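Local structure of ABC transporter, substrate binding protein (Mannopine) (Agrobacterium fabrum, 5L9S) at residues N120-Q125 with A134-A139; P143-P148 with V187-G192. The protein serves as the periplasmic substrate-binding component of an ABC transporter, probably for the opine mannopine, and is captured here open and without ligand. One frame throughout, in Å; residues are numbered along the deposited sequence.

Interaction 1: N120-Q125 with A134-A139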
loop_
_atom_site.group_PDB
_atom_site.type_symbol
_atom_site.label_atom_id
_atom_site.label_comp_id
_atom_site.label_asym_id
_atom_site.label_seq_id
_atom_site.Cartn_x
_atom_site.Cartn_y
_atom_site.Cartn_z
ATOM N N ASN A 120 -28.312 14.385 7.769
ATOM C CA ASN A 120 -28.409 15.630 6.994
ATOM C C ASN A 120 -27.640 15.573 5.656
ATOM O O ASN A 120 -27.938 16.366 4.756
ATOM C CB ASN A 120 -28.041 16.889 7.818
ATOM C CG ASN A 120 -26.722 16.907 8.571
ATOM O OD1 ASN A 120 -26.508 17.767 9.438
ATOM N ND2 ASN A 120 -25.785 16.017 8.244
ATOM N N GLY A 121 -26.700 14.633 5.535
ATOM C CA GLY A 121 -25.928 14.421 4.319
ATOM C C GLY A 121 -24.611 15.156 4.284
ATOM O O GLY A 121 -23.926 15.126 3.256
ATOM N N SER A 122 -24.242 15.822 5.404
ATOM C CA SER A 122 -22.993 16.579 5.518
ATOM C C SER A 122 -21.897 15.701 6.125
ATOM O O SER A 122 -21.841 15.526 7.345
ATOM C CB SER A 122 -23.199 17.847 6.346
ATOM O OG SER A 122 -22.033 18.655 6.337
ATOM N N ASN A 123 -21.018 15.168 5.277
ATOM C CA ASN A 123 -19.943 14.295 5.717
ATOM C C ASN A 123 -18.548 14.900 5.495
ATOM O O ASN A 123 -18.391 15.757 4.621
ATOM C CB ASN A 123 -20.086 12.929 5.062
ATOM C CG ASN A 123 -21.449 12.323 5.238
ATOM O OD1 ASN A 123 -22.180 12.116 4.284
ATOM N ND2 ASN A 123 -21.826 12.049 6.468
ATOM N N PRO A 124 -17.534 14.520 6.312
ATOM C CA PRO A 124 -16.192 15.103 6.115
ATOM C C PRO A 124 -15.552 14.600 4.824
ATOM O O PRO A 124 -15.659 13.415 4.508
ATOM C CB PRO A 124 -15.401 14.645 7.348
ATOM C CG PRO A 124 -16.331 13.834 8.168
ATOM C CD PRO A 124 -17.536 13.503 7.387
ATOM N N GLN A 125 -14.895 15.495 4.070
ATOM C CA GLN A 125 -14.304 15.083 2.794
ATOM C C GLN A 125 -12.775 15.232 2.736
ATOM O O GLN A 125 -12.143 14.677 1.838
ATOM C CB GLN A 125 -14.999 15.797 1.620
ATOM C CG GLN A 125 -16.490 15.417 1.453
ATOM C CD GLN A 125 -16.722 13.916 1.428
ATOM O OE1 GLN A 125 -16.232 13.183 0.564
ATOM N NE2 GLN A 125 -17.477 13.414 2.391
ATOM N N ALA A 134 -16.663 21.081 15.066
ATOM C CA ALA A 134 -17.808 21.976 15.010
ATOM C C ALA A 134 -18.828 21.476 13.952
ATOM O O ALA A 134 -19.954 21.124 14.311
ATOM C CB ALA A 134 -17.347 23.390 14.686
ATOM N N LYS A 135 -18.402 21.384 12.679
ATOM C CA LYS A 135 -19.222 20.964 11.541
ATOM C C LYS A 135 -19.447 19.461 11.496
ATOM O O LYS A 135 -20.475 18.986 11.007
ATOM C CB LYS A 135 -18.546 21.425 10.242
ATOM C CG LYS A 135 -19.443 21.357 9.023
ATOM C CD LYS A 135 -18.790 21.932 7.785
ATOM C CE LYS A 135 -19.831 22.093 6.701
ATOM N NZ LYS A 135 -19.583 21.222 5.515
ATOM N N PHE A 136 -18.444 18.703 11.941
ATOM C CA PHE A 136 -18.522 17.246 11.923
ATOM C C PHE A 136 -18.237 16.696 13.294
ATOM O O PHE A 136 -17.070 16.453 13.604
ATOM C CB PHE A 136 -17.593 16.634 10.863
ATOM C CG PHE A 136 -17.741 17.282 9.514
ATOM C CD1 PHE A 136 -18.843 17.011 8.712
ATOM C CD2 PHE A 136 -16.807 18.210 9.066
ATOM C CE1 PHE A 136 -19.001 17.645 7.486
ATOM C CE2 PHE A 136 -16.968 18.841 7.834
ATOM C CZ PHE A 136 -18.052 18.538 7.046
ATOM N N PRO A 137 -19.277 16.564 14.161
ATOM C CA PRO A 137 -19.027 16.029 15.507
ATOM C C PRO A 137 -18.919 14.500 15.517
ATOM O O PRO A 137 -19.177 13.825 14.503
ATOM C CB PRO A 137 -20.207 16.554 16.332
ATOM C CG PRO A 137 -21.186 17.141 15.339
ATOM C CD PRO A 137 -20.713 16.848 13.955
ATOM N N GLY A 138 -18.533 13.985 16.677
ATOM C CA GLY A 138 -18.343 12.562 16.913
ATOM C C GLY A 138 -16.930 12.180 17.317
ATOM O O GLY A 138 -16.024 13.021 17.407
ATOM N N ALA A 139 -16.743 10.883 17.545
ATOM C CA ALA A 139 -15.476 10.313 17.947
ATOM C C ALA A 139 -14.594 10.035 16.717
ATOM O O ALA A 139 -15.118 9.598 15.679
ATOM C CB ALA A 139 -15.747 9.036 18.711
#
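Pro-124 and Phe-136 carry the apolar part of this contact. The proline ring lies over one face of the phenyl ring, its CB 4.2 Å from the ring centroid and 14° off the normal, a CH-pi contact in which the two side chains run antiparallel as they overlap. CG of Phe-136 stands anti to its own carbonyl carbon (chi1 -49°), which carries the ring across to 120-125. Proline suits the spot because its compact, rigid ring turns C-H groups toward the phenyl face. On the opposite face of the ring lies CG of Lys-135, 3.7 Å above the plane and toward the rim, so the phenyl group is held between two aliphatic surfaces.

The two segments flank the short helix 127-130 within the alpha/beta fold of a type II periplasmic binding protein, joining strand 103-116 to strand 140-143 through a loop at the periphery. Asp-129 of that helix packs against both Pro-124 and Phe-136 and also accepts the backbone N-H of Gln-125.

Ser-122 brings its hydroxyl to the phenyl ring obliquely, OG lying 3.4 Å from CE1 of Phe-136. NZ of Lys-135, at the end of a chain bent at its last torsion, is a neighbour of the same OG at 3.6 Å. Within 120-125, Gln-125 NE2 makes a weak but nearly straight hydrogen bond of 3.4 Å to O of Asn-123.

Interaction 2: P143-P148 with V187-G192; sequences PNFDDP and VWWRTG
Pro-143 rests on the indole of Trp-189, its CB 3.6 Å from the centroid of the six-membered ring and 16° off the normal. The contact lies at the C-terminal ends of the parallel neighbours 140-143 and 185-189, joined by a helical beta-alpha-beta crossover in the periplasmic binding protein fold. Phe-145 approaches from the same side of the indole in an offset edge-to-face pair: CE2 leads, the planes stand at 87° and the centroids are 5.4 Å apart. A compact proline and the edge of a phenyl ring thus share one broad indole face. The first torsion of Trp-189, with CG between backbone N and carbonyl carbon, lays the indole beside the proline and turns that face to both partners.

The backbones are tied by Asn-144 N, which donates a straight 2.7 Å hydrogen bond to O of Trp-189; Pro-143 CA adds a C-H...O contact to that oxygen. CB of Asn-144 also packs 3.7 Å from CB of Trp-188. Farther along, the length of arginine lets Arg-190 pass O of Asn-144, with CD 3.5 Å from that oxygen, and still reach a carboxylate. Its NH2 meets OD2 of Asp-146 at 3.1 Å in a salt bridge whose hydrogen bond is weak, the carboxylate and guanidinium planes being 68° apart.

Residues outside the two segments hold Trp-189 and Asn-144 in place. Trp-210 meets the indole edge-to-face, and Trp-189 NE1 donates to O of Gln-208. The amide of Asn-144 offers OD1 to NE1 of Trp-321 in helix 307-325.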
loop_
_atom_site.group_PDB
_atom_site.type_symbol
_atom_site.label_atom_id
_atom_site.label_comp_id
_atom_site.label_asym_id
_atom_site.label_seq_id
_atom_site.Cartn_x
_atom_site.Cartn_y
_atom_site.Cartn_z
ATOM N N PRO A 143 -5.079 4.802 13.224
ATOM C CA PRO A 143 -4.312 3.594 13.577
ATOM C C PRO A 143 -3.237 3.897 14.610
ATOM O O PRO A 143 -2.704 5.008 14.697
ATOM C CB PRO A 143 -3.677 3.158 12.268
ATOM C CG PRO A 143 -3.666 4.352 11.408
ATOM C CD PRO A 143 -4.801 5.236 11.837
ATOM N N ASN A 144 -2.968 2.911 15.425
ATOM C CA ASN A 144 -1.920 2.967 16.418
ATOM C C ASN A 144 -1.038 1.745 16.260
ATOM O O ASN A 144 -1.075 0.793 17.051
ATOM C CB ASN A 144 -2.446 3.167 17.844
ATOM C CG ASN A 144 -1.377 3.037 18.909
ATOM O OD1 ASN A 144 -0.269 3.594 18.796
ATOM N ND2 ASN A 144 -1.665 2.230 19.918
ATOM N N PHE A 145 -0.319 1.748 15.152
ATOM C CA PHE A 145 0.712 0.780 14.857
ATOM C C PHE A 145 1.994 1.608 14.849
ATOM O O PHE A 145 1.914 2.851 14.822
ATOM C CB PHE A 145 0.464 -0.056 13.582
ATOM C CG PHE A 145 -0.262 0.558 12.405
ATOM C CD1 PHE A 145 0.212 1.725 11.806
ATOM C CD2 PHE A 145 -1.338 -0.102 11.810
ATOM C CE1 PHE A 145 -0.414 2.244 10.673
ATOM C CE2 PHE A 145 -1.959 0.417 10.679
ATOM C CZ PHE A 145 -1.484 1.579 10.111
ATOM N N ASP A 146 3.147 0.937 15.003
ATOM C CA ASP A 146 4.474 1.512 15.210
ATOM C C ASP A 146 4.878 2.681 14.285
ATOM O O ASP A 146 5.510 3.611 14.796
ATOM C CB ASP A 146 5.545 0.422 15.212
ATOM C CG ASP A 146 5.517 -0.404 16.491
ATOM O OD1 ASP A 146 5.613 0.194 17.596
ATOM O OD2 ASP A 146 5.404 -1.643 16.392
ATOM N N ASP A 147 4.516 2.696 12.988
ATOM C CA ASP A 147 4.895 3.886 12.212
ATOM C C ASP A 147 3.725 4.859 12.081
ATOM O O ASP A 147 2.689 4.508 11.515
ATOM C CB ASP A 147 5.557 3.584 10.847
ATOM C CG ASP A 147 6.396 4.727 10.255
ATOM O OD1 ASP A 147 5.939 5.894 10.302
ATOM O OD2 ASP A 147 7.463 4.441 9.666
ATOM N N PRO A 148 3.909 6.105 12.581
ATOM C CA PRO A 148 2.827 7.100 12.519
ATOM C C PRO A 148 2.827 8.044 11.297
ATOM O O PRO A 148 2.056 9.012 11.283
ATOM C CB PRO A 148 3.120 7.922 13.771
ATOM C CG PRO A 148 4.619 7.974 13.820
ATOM C CD PRO A 148 5.079 6.641 13.322
ATOM N N VAL A 187 -10.796 5.782 19.483
ATOM C CA VAL A 187 -10.303 4.518 18.949
ATOM C C VAL A 187 -8.889 4.675 18.361
ATOM O O VAL A 187 -8.674 5.465 17.441
ATOM C CB VAL A 187 -11.323 3.884 17.925
ATOM C CG1 VAL A 187 -10.760 2.623 17.262
ATOM C CG2 VAL A 187 -12.679 3.589 18.573
ATOM N N TRP A 188 -7.945 3.901 18.883
ATOM C CA TRP A 188 -6.578 3.823 18.385
ATOM C C TRP A 188 -6.412 2.380 17.953
ATOM O O TRP A 188 -5.950 1.541 18.733
ATOM C CB TRP A 188 -5.579 4.190 19.478
ATOM C CG TRP A 188 -5.543 5.642 19.829
ATOM C CD1 TRP A 188 -5.979 6.209 20.987
ATOM C CD2 TRP A 188 -4.972 6.708 19.044
ATOM N NE1 TRP A 188 -5.735 7.564 20.969
ATOM C CE2 TRP A 188 -5.094 7.892 19.800
ATOM C CE3 TRP A 188 -4.334 6.767 17.794
ATOM C CZ2 TRP A 188 -4.651 9.133 19.328
ATOM C CZ3 TRP A 188 -3.867 7.994 17.341
ATOM C CH2 TRP A 188 -4.040 9.160 18.098
ATOM N N TRP A 189 -6.889 2.067 16.748
ATOM C CA TRP A 189 -6.882 0.696 16.224
ATOM C C TRP A 189 -5.482 0.171 15.840
ATOM O O TRP A 189 -4.722 0.817 15.122
ATOM C CB TRP A 189 -7.881 0.519 15.061
ATOM C CG TRP A 189 -7.605 1.311 13.805
ATOM C CD1 TRP A 189 -8.136 2.523 13.477
ATOM C CD2 TRP A 189 -6.885 0.863 12.644
ATOM N NE1 TRP A 189 -7.778 2.869 12.201
ATOM C CE2 TRP A 189 -6.994 1.877 11.670
ATOM C CE3 TRP A 189 -6.110 -0.278 12.348
ATOM C CZ2 TRP A 189 -6.360 1.790 10.420
ATOM C CZ3 TRP A 189 -5.500 -0.369 11.105
ATOM C CH2 TRP A 189 -5.622 0.659 10.160
ATOM N N ARG A 190 -5.166 -1.038 16.300
ATOM C CA ARG A 190 -3.882 -1.658 15.983
ATOM C C ARG A 190 -4.042 -2.638 14.813
ATOM O O ARG A 190 -3.121 -2.801 14.004
ATOM C CB ARG A 190 -3.261 -2.302 17.233
ATOM C CG ARG A 190 -1.777 -2.585 17.071
ATOM C CD ARG A 190 -0.973 -2.451 18.352
ATOM N NE ARG A 190 0.279 -1.730 18.111
ATOM C CZ ARG A 190 1.334 -2.221 17.461
ATOM N NH1 ARG A 190 1.309 -3.457 16.972
ATOM N NH2 ARG A 190 2.419 -1.479 17.293
ATOM N N THR A 191 -5.252 -3.214 14.691
ATOM C CA THR A 191 -5.665 -4.196 13.680
ATOM C C THR A 191 -6.844 -3.661 12.846
ATOM O O THR A 191 -7.625 -2.839 13.333
ATOM C CB THR A 191 -6.088 -5.481 14.463
ATOM O OG1 THR A 191 -4.979 -5.957 15.225
ATOM C CG2 THR A 191 -6.576 -6.604 13.596
ATOM N N GLY A 192 -6.994 -4.195 11.630
ATOM C CA GLY A 192 -8.130 -3.916 10.758
ATOM C C GLY A 192 -9.426 -4.376 11.399
ATOM O O GLY A 192 -10.440 -3.673 11.325
#

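The two interactions follow in series along the chain, and strand 140-143 joins them: 134-139 of interaction 1 runs into it, and 143-148 of interaction 2 begins at its last residue. Their centres are about 23 Å apart, and the two pairs make no contact with each other. Interaction 1 is peripheral, about 27 Å from the centre of the chain, whereas interaction 2 is more central, at about 15 Å. Both border the same mixed sheet, the first beyond the end of strand 103-116 and the second at strand 185-189. One contact therefore closes the loop entering strand 140-143, and the other lies where the chain leaves that strand for helix 149-158.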